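Local atomic coordinates of type II secretion pathway related protein (Escherichia coli, PDB entry 3SOL), a protein that probably acts as the pilotin of a type II secretion system, a small lipoprotein that guides the secretin to the outer membrane. Residues I13-R18 and K58-I63; L7-S12 and K46-L51; R18-R23 and E80-L85. One frame throughout, in Å; residues are numbered along the deposited sequence.

Interaction 1: I13-R18 and K58-I63; sequences IVSATR and KHSDDI
Helices 5-23 and 53-69 meet at Ser15 and Ser60, whose CA atoms lie 4.8 Å apart where the axes of the two short segments pass at 8.4 Å and cross at -55°. The site belongs to the all-helical pilotin fold of the PulS/OutS family and lies near the centre of the chain. Small residues are consistent with so close an approach, and here two serines occupy the crossing. Ser60 OG, turned opposite its own backbone N, reaches across to helix 5-23 and lies 3.4 Å from Val14 CG1. Ser15 OG turns instead between its own N and carbonyl carbon (chi1 59°) and hydrogen-bonds back to carbonyls of its own helix, Ser12 and Ala11. Its polar end is thereby satisfied although buried, and Ile63 CG2 can lie against it at 3.2 Å. At its outer side the contact becomes ionic. The extended Arg18 chain carries its guanidinium over to Asp61, with NH1 3.0 Å from OD1 in a salt bridge whose two planes stand 75° apart; Tyr64 adds a cation-pi contact to the same arginine. One water links the ion pair to the serine crossing: it accepts from Arg18 NH1 at 2.9 Å and hydrogen-bonds Ser60 OG at 3.0 Å.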
loop_
_atom_site.group_PDB
_atom_site.type_symbol
_atom_site.label_atom_id
_atom_site.label_comp_id
_atom_site.label_asym_id
_atom_site.label_seq_id
_atom_site.Cartn_x
_atom_site.Cartn_y
_atom_site.Cartn_z
ATOM N N ILE A 13 2.351 -0.857 -2.814
ATOM C CA ILE A 13 2.372 0.190 -1.804
ATOM C C ILE A 13 1.124 0.140 -0.915
ATOM O O ILE A 13 1.223 0.233 0.313
ATOM C CB ILE A 13 2.493 1.580 -2.454
ATOM C CG1 ILE A 13 3.899 1.742 -3.056
ATOM C CG2 ILE A 13 2.243 2.652 -1.426
ATOM C CD1 ILE A 13 4.000 2.786 -4.157
ATOM N N VAL A 14 -0.047 -0.003 -1.534
ATOM C CA VAL A 14 -1.314 -0.089 -0.789
ATOM C C VAL A 14 -1.392 -1.355 0.095
ATOM O O VAL A 14 -1.827 -1.278 1.243
ATOM C CB VAL A 14 -2.516 0.046 -1.749
ATOM C CG1 VAL A 14 -3.832 -0.348 -1.071
ATOM C CG2 VAL A 14 -2.592 1.486 -2.287
ATOM N N SER A 15 -0.949 -2.510 -0.417
ATOM C CA SER A 15 -0.988 -3.761 0.376
ATOM C C SER A 15 -0.020 -3.720 1.551
ATOM O O SER A 15 -0.327 -4.211 2.629
ATOM C CB SER A 15 -0.672 -4.986 -0.478
ATOM O OG SER A 15 0.606 -4.823 -1.050
ATOM N N ALA A 16 1.157 -3.140 1.334
ATOM C CA ALA A 16 2.147 -2.971 2.399
ATOM C C ALA A 16 1.615 -2.046 3.500
ATOM O O ALA A 16 1.849 -2.266 4.691
ATOM C CB ALA A 16 3.469 -2.419 1.804
ATOM N N THR A 17 0.872 -1.016 3.094
ATOM C CA THR A 17 0.288 -0.073 4.031
ATOM C C THR A 17 -0.807 -0.771 4.843
ATOM O O THR A 17 -0.913 -0.589 6.063
ATOM C CB THR A 17 -0.254 1.180 3.275
ATOM O OG1 THR A 17 0.837 1.777 2.531
ATOM C CG2 THR A 17 -0.785 2.175 4.237
ATOM N N ARG A 18 -1.607 -1.607 4.177
ATOM C CA ARG A 18 -2.578 -2.465 4.888
ATOM C C ARG A 18 -1.889 -3.416 5.881
ATOM O O ARG A 18 -2.344 -3.622 7.016
ATOM C CB ARG A 18 -3.409 -3.245 3.902
ATOM C CG ARG A 18 -4.355 -4.229 4.517
ATOM C CD ARG A 18 -5.074 -4.960 3.377
ATOM N NE ARG A 18 -6.025 -5.941 3.865
ATOM C CZ ARG A 18 -6.730 -6.764 3.088
ATOM N NH1 ARG A 18 -6.586 -6.752 1.761
ATOM N NH2 ARG A 18 -7.599 -7.601 3.647
ATOM N N LYS A 58 -8.231 -4.427 -5.776
ATOM C CA LYS A 58 -8.330 -5.872 -6.045
ATOM C C LYS A 58 -6.958 -6.549 -6.072
ATOM O O LYS A 58 -6.747 -7.597 -5.434
ATOM C CB LYS A 58 -9.082 -6.130 -7.355
ATOM C CG LYS A 58 -10.586 -5.891 -7.238
ATOM C CD LYS A 58 -11.296 -5.974 -8.584
ATOM C CE LYS A 58 -12.710 -5.390 -8.498
ATOM N NZ LYS A 58 -13.513 -5.554 -9.758
ATOM N N HIS A 59 -6.012 -5.933 -6.776
ATOM C CA HIS A 59 -4.652 -6.464 -6.841
ATOM C C HIS A 59 -3.979 -6.411 -5.465
ATOM O O HIS A 59 -3.255 -7.327 -5.096
ATOM C CB HIS A 59 -3.797 -5.702 -7.860
ATOM C CG HIS A 59 -2.572 -6.451 -8.305
ATOM N ND1 HIS A 59 -2.637 -7.697 -8.897
ATOM C CD2 HIS A 59 -1.258 -6.126 -8.268
ATOM C CE1 HIS A 59 -1.417 -8.114 -9.187
ATOM N NE2 HIS A 59 -0.561 -7.179 -8.819
ATOM N N SER A 60 -4.212 -5.329 -4.732
ATOM C CA SER A 60 -3.641 -5.170 -3.400
ATOM C C SER A 60 -4.102 -6.306 -2.481
ATOM O O SER A 60 -3.303 -6.822 -1.681
ATOM C CB SER A 60 -4.007 -3.807 -2.806
ATOM O OG SER A 60 -3.487 -3.674 -1.489
ATOM N N ASP A 61 -5.373 -6.694 -2.608
ATOM C CA ASP A 61 -5.942 -7.827 -1.856
ATOM C C ASP A 61 -5.168 -9.113 -2.120
ATOM O O ASP A 61 -4.863 -9.870 -1.200
ATOM C CB ASP A 61 -7.416 -8.063 -2.221
ATOM C CG ASP A 61 -8.352 -6.969 -1.699
ATOM O OD1 ASP A 61 -7.935 -6.156 -0.841
ATOM O OD2 ASP A 61 -9.520 -6.940 -2.150
ATOM N N ASP A 62 -4.855 -9.354 -3.389
ATOM C CA ASP A 62 -4.152 -10.569 -3.793
ATOM C C ASP A 62 -2.706 -10.574 -3.309
ATOM O O ASP A 62 -2.203 -11.603 -2.850
ATOM C CB ASP A 62 -4.185 -10.705 -5.308
ATOM C CG ASP A 62 -5.573 -11.016 -5.843
ATOM O OD1 ASP A 62 -6.434 -11.537 -5.091
ATOM O OD2 ASP A 62 -5.794 -10.742 -7.035
ATOM N N ILE A 63 -2.047 -9.420 -3.400
ATOM C CA ILE A 63 -0.698 -9.256 -2.881
ATOM C C ILE A 63 -0.687 -9.451 -1.372
ATOM O O ILE A 63 0.206 -10.100 -0.832
ATOM C CB ILE A 63 -0.107 -7.872 -3.225
ATOM C CG1 ILE A 63 0.107 -7.747 -4.742
ATOM C CG2 ILE A 63 1.216 -7.664 -2.492
ATOM C CD1 ILE A 63 0.342 -6.334 -5.220
HETATM O O HOH W 1 -5.829 -4.414 0.192
#

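Interaction 2: L7-S12 and K46-L51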
loop_
_atom_site.group_PDB
_atom_site.type_symbol
_atom_site.label_atom_id
_atom_site.label_comp_id
_atom_site.label_asym_id
_atom_site.label_seq_id
_atom_site.Cartn_x
_atom_site.Cartn_y
_atom_site.Cartn_z
ATOM N N LEU A 7 0.316 -0.419 -12.009
ATOM C CA LEU A 7 -0.677 -1.064 -11.147
ATOM C C LEU A 7 0.008 -1.954 -10.113
ATOM O O LEU A 7 -0.347 -1.923 -8.927
ATOM C CB LEU A 7 -1.660 -1.901 -11.978
ATOM C CG LEU A 7 -2.749 -2.685 -11.238
ATOM C CD1 LEU A 7 -3.490 -1.815 -10.245
ATOM C CD2 LEU A 7 -3.722 -3.286 -12.221
ATOM N N GLU A 8 0.978 -2.749 -10.570
ATOM C CA GLU A 8 1.784 -3.590 -9.673
ATOM C C GLU A 8 2.454 -2.754 -8.575
ATOM O O GLU A 8 2.413 -3.115 -7.394
ATOM C CB GLU A 8 2.842 -4.364 -10.471
ATOM C CG GLU A 8 3.468 -5.536 -9.703
ATOM C CD GLU A 8 2.571 -6.786 -9.670
ATOM O OE1 GLU A 8 2.233 -7.315 -10.761
ATOM O OE2 GLU A 8 2.226 -7.245 -8.548
ATOM N N GLN A 9 3.068 -1.643 -8.978
ATOM C CA GLN A 9 3.685 -0.691 -8.047
ATOM C C GLN A 9 2.673 -0.135 -7.046
ATOM O O GLN A 9 2.838 -0.295 -5.845
ATOM C CB GLN A 9 4.335 0.467 -8.824
ATOM C CG GLN A 9 4.622 1.736 -7.987
ATOM C CD GLN A 9 5.656 2.666 -8.635
ATOM O OE1 GLN A 9 5.816 2.690 -9.858
ATOM N NE2 GLN A 9 6.367 3.429 -7.800
ATOM N N MET A 10 1.634 0.523 -7.545
ATOM C CA MET A 10 0.623 1.122 -6.677
ATOM C C MET A 10 -0.012 0.093 -5.748
ATOM O O MET A 10 -0.170 0.364 -4.580
ATOM C CB MET A 10 -0.483 1.815 -7.487
ATOM C CG MET A 10 -0.069 3.119 -8.200
ATOM S SD MET A 10 0.779 4.340 -7.153
ATOM C CE MET A 10 -0.160 4.205 -5.640
ATOM N N ALA A 11 -0.362 -1.080 -6.272
ATOM C CA ALA A 11 -0.991 -2.132 -5.469
ATOM C C ALA A 11 -0.067 -2.615 -4.352
ATOM O O ALA A 11 -0.517 -2.888 -3.249
ATOM C CB ALA A 11 -1.421 -3.293 -6.339
ATOM N N SER A 12 1.225 -2.703 -4.640
ATOM C CA SER A 12 2.215 -3.127 -3.647
ATOM C C SER A 12 2.347 -2.148 -2.491
ATOM O O SER A 12 2.429 -2.555 -1.319
ATOM C CB SER A 12 3.565 -3.325 -4.317
ATOM O OG SER A 12 3.469 -4.366 -5.278
ATOM N N LYS A 46 1.276 11.308 -11.678
ATOM C CA LYS A 46 2.274 10.613 -12.507
ATOM C C LYS A 46 1.830 10.425 -13.968
ATOM O O LYS A 46 2.580 9.875 -14.777
ATOM C CB LYS A 46 2.637 9.246 -11.901
ATOM C CG LYS A 46 3.890 9.249 -11.033
ATOM C CD LYS A 46 3.664 9.952 -9.702
ATOM C CE LYS A 46 4.596 9.424 -8.623
ATOM N NZ LYS A 46 4.246 8.028 -8.218
ATOM N N GLY A 47 0.620 10.873 -14.300
ATOM C CA GLY A 47 0.085 10.757 -15.656
ATOM C C GLY A 47 -0.537 9.405 -15.961
ATOM O O GLY A 47 -0.841 9.119 -17.116
ATOM N N TRP A 48 -0.734 8.578 -14.931
ATOM C CA TRP A 48 -1.331 7.249 -15.092
ATOM C C TRP A 48 -2.860 7.362 -15.080
ATOM O O TRP A 48 -3.471 7.544 -14.026
ATOM C CB TRP A 48 -0.857 6.289 -13.988
ATOM C CG TRP A 48 0.643 6.145 -13.885
ATOM C CD1 TRP A 48 1.566 6.413 -14.863
ATOM C CD2 TRP A 48 1.390 5.667 -12.755
ATOM N NE1 TRP A 48 2.835 6.147 -14.403
ATOM C CE2 TRP A 48 2.757 5.692 -13.114
ATOM C CE3 TRP A 48 1.040 5.228 -11.473
ATOM C CZ2 TRP A 48 3.770 5.286 -12.238
ATOM C CZ3 TRP A 48 2.051 4.829 -10.606
ATOM C CH2 TRP A 48 3.398 4.863 -10.993
ATOM N N GLN A 49 -3.464 7.239 -16.255
ATOM C CA GLN A 49 -4.896 7.487 -16.433
ATOM C C GLN A 49 -5.726 6.210 -16.319
ATOM O O GLN A 49 -6.882 6.252 -15.885
ATOM C CB GLN A 49 -5.136 8.173 -17.784
ATOM C CG GLN A 49 -4.284 9.437 -17.968
ATOM C CD GLN A 49 -4.710 10.315 -19.138
ATOM O OE1 GLN A 49 -5.020 9.826 -20.231
ATOM N NE2 GLN A 49 -4.710 11.628 -18.915
ATOM N N SER A 50 -5.126 5.080 -16.684
ATOM C CA SER A 50 -5.823 3.789 -16.691
ATOM C C SER A 50 -6.157 3.260 -15.295
ATOM O O SER A 50 -7.167 2.584 -15.118
ATOM C CB SER A 50 -4.987 2.731 -17.432
ATOM O OG SER A 50 -3.958 2.207 -16.596
ATOM N N LEU A 51 -5.301 3.547 -14.318
ATOM C CA LEU A 51 -5.445 2.978 -12.978
ATOM C C LEU A 51 -6.688 3.483 -12.260
ATOM O O LEU A 51 -6.868 4.690 -12.105
ATOM C CB LEU A 51 -4.227 3.314 -12.109
ATOM C CG LEU A 51 -2.908 2.607 -12.400
ATOM C CD1 LEU A 51 -1.911 2.968 -11.306
ATOM C CD2 LEU A 51 -3.107 1.102 -12.463
#
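Largely apolar packing of a loop against a helix joins Trp48 and Leu51 to Leu7 and Met10, with Gln9 at the margin, near one end of this all-helical pilotin domain. The segment 46-51 connects helix 32-45 to helix 53-69, and it begins with a Schellman motif in which Gly47, at positive phi, ends the first of these helices. The chain then turns back so that Trp48 and Leu51 both face helix 5-23, while Ala43 of helix 32-45 touches the two of them as well. Met10 sits over the seam where these two side chains meet: its CG lies 3.6 Å from Trp48 CZ3 and also 3.6 Å from Leu51 CD1. Bends at chi2 (-50°) and chi3 (-40°) fold the rest of the methionine so that SD stays beside the indole, in a Met-aromatic contact. The sulfur sits at the ring edge, 5.1 Å from the centroid of the six-membered ring and 83° off its normal. One face of that ring is occupied from within the loop, by Lys46 CB, which lies 3.7 Å above the ring plane over its centre. On the more exposed side the extended Gln9 chain crosses the indole at about a right angle and brings OE1 to 3.4 Å from CH2, its amide plane inclined to the ring. Without the indole of Trp48, were an alanine here, Met10 SD would probably lose its aromatic partner and a gap would open between Lys46 and helix 5-23. Leu51 divides its two methyls between neighbours one turn apart on the helix, CD1 going to Met10 and CD2 to Leu7. The second of these is the tighter fit, with Leu51 CD2 only 3.4 Å from Leu7 CB.

Interaction 3: R18-R23 and E80-L85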
loop_
_atom_site.group_PDB
_atom_site.type_symbol
_atom_site.label_atom_id
_atom_site.label_comp_id
_atom_site.label_asym_id
_atom_site.label_seq_id
_atom_site.Cartn_x
_atom_site.Cartn_y
_atom_site.Cartn_z
ATOM N N ARG A 18 -1.607 -1.607 4.177
ATOM C CA ARG A 18 -2.578 -2.465 4.888
ATOM C C ARG A 18 -1.889 -3.416 5.881
ATOM O O ARG A 18 -2.344 -3.622 7.016
ATOM C CB ARG A 18 -3.409 -3.245 3.902
ATOM C CG ARG A 18 -4.355 -4.229 4.517
ATOM C CD ARG A 18 -5.074 -4.960 3.377
ATOM N NE ARG A 18 -6.025 -5.941 3.865
ATOM C CZ ARG A 18 -6.730 -6.764 3.088
ATOM N NH1 ARG A 18 -6.586 -6.752 1.761
ATOM N NH2 ARG A 18 -7.599 -7.601 3.647
ATOM N N TYR A 19 -0.781 -3.988 5.458
ATOM C CA TYR A 19 -0.002 -4.856 6.339
ATOM C C TYR A 19 0.473 -4.097 7.583
ATOM O O TYR A 19 0.363 -4.602 8.684
ATOM C CB TYR A 19 1.172 -5.483 5.586
ATOM C CG TYR A 19 1.511 -6.885 6.060
ATOM C CD1 TYR A 19 1.043 -7.985 5.375
ATOM C CD2 TYR A 19 2.286 -7.103 7.194
ATOM C CE1 TYR A 19 1.334 -9.273 5.782
ATOM C CE2 TYR A 19 2.577 -8.416 7.631
ATOM C CZ TYR A 19 2.094 -9.482 6.904
ATOM O OH TYR A 19 2.345 -10.785 7.249
ATOM N N LEU A 20 0.960 -2.868 7.406
ATOM C CA LEU A 20 1.397 -2.055 8.540
ATOM C C LEU A 20 0.269 -1.783 9.519
ATOM O O LEU A 20 0.457 -1.869 10.745
ATOM C CB LEU A 20 2.000 -0.730 8.052
ATOM C CG LEU A 20 3.400 -0.818 7.470
ATOM C CD1 LEU A 20 3.867 0.583 7.068
ATOM C CD2 LEU A 20 4.377 -1.475 8.496
ATOM N N LYS A 21 -0.903 -1.457 8.986
ATOM C CA LYS A 21 -2.054 -1.150 9.811
ATOM C C LYS A 21 -2.584 -2.367 10.564
ATOM O O LYS A 21 -2.926 -2.278 11.727
ATOM C CB LYS A 21 -3.169 -0.561 8.949
ATOM C CG LYS A 21 -2.908 0.853 8.525
ATOM C CD LYS A 21 -3.848 1.283 7.387
ATOM C CE LYS A 21 -5.290 1.275 7.768
ATOM N NZ LYS A 21 -6.122 1.649 6.582
ATOM N N MET A 22 -2.653 -3.498 9.880
ATOM C CA MET A 22 -3.276 -4.696 10.421
ATOM C C MET A 22 -2.314 -5.464 11.349
ATOM O O MET A 22 -2.732 -5.985 12.379
ATOM C CB MET A 22 -3.740 -5.616 9.271
ATOM C CG MET A 22 -4.923 -5.074 8.472
ATOM S SD MET A 22 -6.542 -5.347 9.262
ATOM C CE MET A 22 -6.363 -6.984 9.813
ATOM N N ARG A 23 -1.043 -5.542 10.977
ATOM C CA ARG A 23 -0.119 -6.478 11.630
ATOM C C ARG A 23 1.072 -5.824 12.312
ATOM O O ARG A 23 1.843 -6.516 12.990
ATOM C CB ARG A 23 0.343 -7.490 10.592
ATOM C CG ARG A 23 -0.847 -8.366 10.226
ATOM C CD ARG A 23 -0.627 -9.197 9.105
ATOM N NE ARG A 23 -1.815 -10.037 8.887
ATOM C CZ ARG A 23 -1.933 -11.310 9.232
ATOM N NH1 ARG A 23 -3.039 -11.952 8.908
ATOM N NH2 ARG A 23 -0.973 -11.939 9.884
ATOM N N GLU A 80 10.801 -3.806 7.589
ATOM C CA GLU A 80 11.050 -3.499 6.182
ATOM C C GLU A 80 10.024 -2.509 5.636
ATOM O O GLU A 80 10.394 -1.518 4.982
ATOM C CB GLU A 80 11.068 -4.793 5.343
ATOM C CG GLU A 80 12.270 -5.688 5.631
ATOM C CD GLU A 80 13.573 -5.189 5.011
ATOM O OE1 GLU A 80 13.632 -4.061 4.461
ATOM O OE2 GLU A 80 14.569 -5.932 5.085
ATOM N N PHE A 81 8.738 -2.745 5.914
ATOM C CA PHE A 81 7.695 -1.852 5.415
ATOM C C PHE A 81 7.709 -0.480 6.075
ATOM O O PHE A 81 7.515 0.513 5.385
ATOM C CB PHE A 81 6.307 -2.467 5.566
ATOM C CG PHE A 81 6.073 -3.691 4.725
ATOM C CD1 PHE A 81 6.726 -3.885 3.530
ATOM C CD2 PHE A 81 5.150 -4.637 5.139
ATOM C CE1 PHE A 81 6.466 -5.016 2.756
ATOM C CE2 PHE A 81 4.882 -5.772 4.383
ATOM C CZ PHE A 81 5.539 -5.962 3.198
ATOM N N ASN A 82 7.965 -0.416 7.382
ATOM C CA ASN A 82 8.053 0.881 8.080
ATOM C C ASN A 82 9.151 1.766 7.509
ATOM O O ASN A 82 8.960 2.979 7.371
ATOM C CB ASN A 82 8.240 0.726 9.610
ATOM C CG ASN A 82 6.943 0.485 10.356
ATOM O OD1 ASN A 82 5.893 1.013 9.984
ATOM N ND2 ASN A 82 7.011 -0.269 11.460
ATOM N N ARG A 83 10.293 1.160 7.167
ATOM C CA ARG A 83 11.384 1.889 6.529
ATOM C C ARG A 83 11.043 2.323 5.104
ATOM O O ARG A 83 11.244 3.490 4.718
ATOM C CB ARG A 83 12.653 1.023 6.536
ATOM C CG ARG A 83 13.854 1.702 5.933
ATOM C CD ARG A 83 15.057 0.772 5.901
ATOM N NE ARG A 83 16.217 1.428 5.289
ATOM C CZ ARG A 83 17.357 1.730 5.916
ATOM N NH1 ARG A 83 17.539 1.433 7.203
ATOM N NH2 ARG A 83 18.338 2.318 5.241
ATOM N N ARG A 84 10.541 1.387 4.311
ATOM C CA ARG A 84 10.352 1.614 2.878
ATOM C C ARG A 84 9.185 2.546 2.536
ATOM O O ARG A 84 9.257 3.263 1.537
ATOM C CB ARG A 84 10.163 0.277 2.171
ATOM C CG ARG A 84 11.407 -0.596 2.251
ATOM C CD ARG A 84 12.066 -0.810 0.906
ATOM N NE ARG A 84 13.310 -1.587 1.015
ATOM C CZ ARG A 84 13.382 -2.861 1.424
ATOM N NH1 ARG A 84 12.284 -3.539 1.768
ATOM N NH2 ARG A 84 14.568 -3.471 1.492
ATOM N N LEU A 85 8.140 2.562 3.365
ATOM C CA LEU A 85 6.932 3.342 3.060
ATOM C C LEU A 85 7.000 4.816 3.518
ATOM O O LEU A 85 6.021 5.559 3.388
ATOM C CB LEU A 85 5.696 2.652 3.638
ATOM C CG LEU A 85 5.260 1.372 2.922
ATOM C CD1 LEU A 85 4.146 0.669 3.685
ATOM C CD2 LEU A 85 4.772 1.711 1.538
#
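Leu20 reaches from helix 5-23 into a recess formed by Phe81, Asn82 and Leu85, and this is the tightly packed part of the contact. The helix axes of the short segments stay 10.1 Å apart at an angle of 130°, a separation that large side chains must bridge. The two methyls of Leu20 go separate ways: CD2 lies 3.6 Å from Phe81 CB, whereas CD1 meets Leu85 CD1 at 3.4 Å, closer than usual for two carbons, as the leucines slide past each other in opposite directions. Beside them the Phe81 ring turns an edge toward the face of Tyr19 in an offset edge-to-face pair, with centroids 5.8 Å apart and planes at 71°. Arg23 CD lies over a face of the same tyrosine, and the phenol OH hydrogen-bonds to Glu74 and Lys77.

The outer side is more polar and more open to solvent. Asn82 lies at the margin of the contact with OD1 3.3 Å from Leu20 CD2, but this oxygen takes its hydrogen bond from Arg26. Farther out on helix 74-84, the exposed Arg84 pairs through NH1 with Glu80 OE1 of its own helix at 3.1 Å.

No hydrogen bond or salt bridge links the two segments directly. Cohesion here probably rests on the fit of apolar and aromatic surfaces, while Tyr19 OH and Asn82 OD1 find hydrogen-bond partners beyond it.

Helix 5-23 contributes to all three contacts in turn: 7-12 to interaction 2, 13-18 to interaction 1 and 18-23 to interaction 3. Interaction 2 closes the shortest loop, returning the chain to its first helix after helix 32-45. Interaction 1 closes a longer one by bringing back helix 53-69, and interaction 3 the longest, with helix 74-84. The closures cross rather than nest, since partners along the first helix follow the order of the chain. Interactions 1 and 2 touch through His59 and Glu8, and interactions 1 and 3 meet where Leu85 packs on Ala16 and Thr17, their segments overlapping at Arg18. Interactions 2 and 3, with centres about 19 Å apart, lie on opposite sides of the chain's centre.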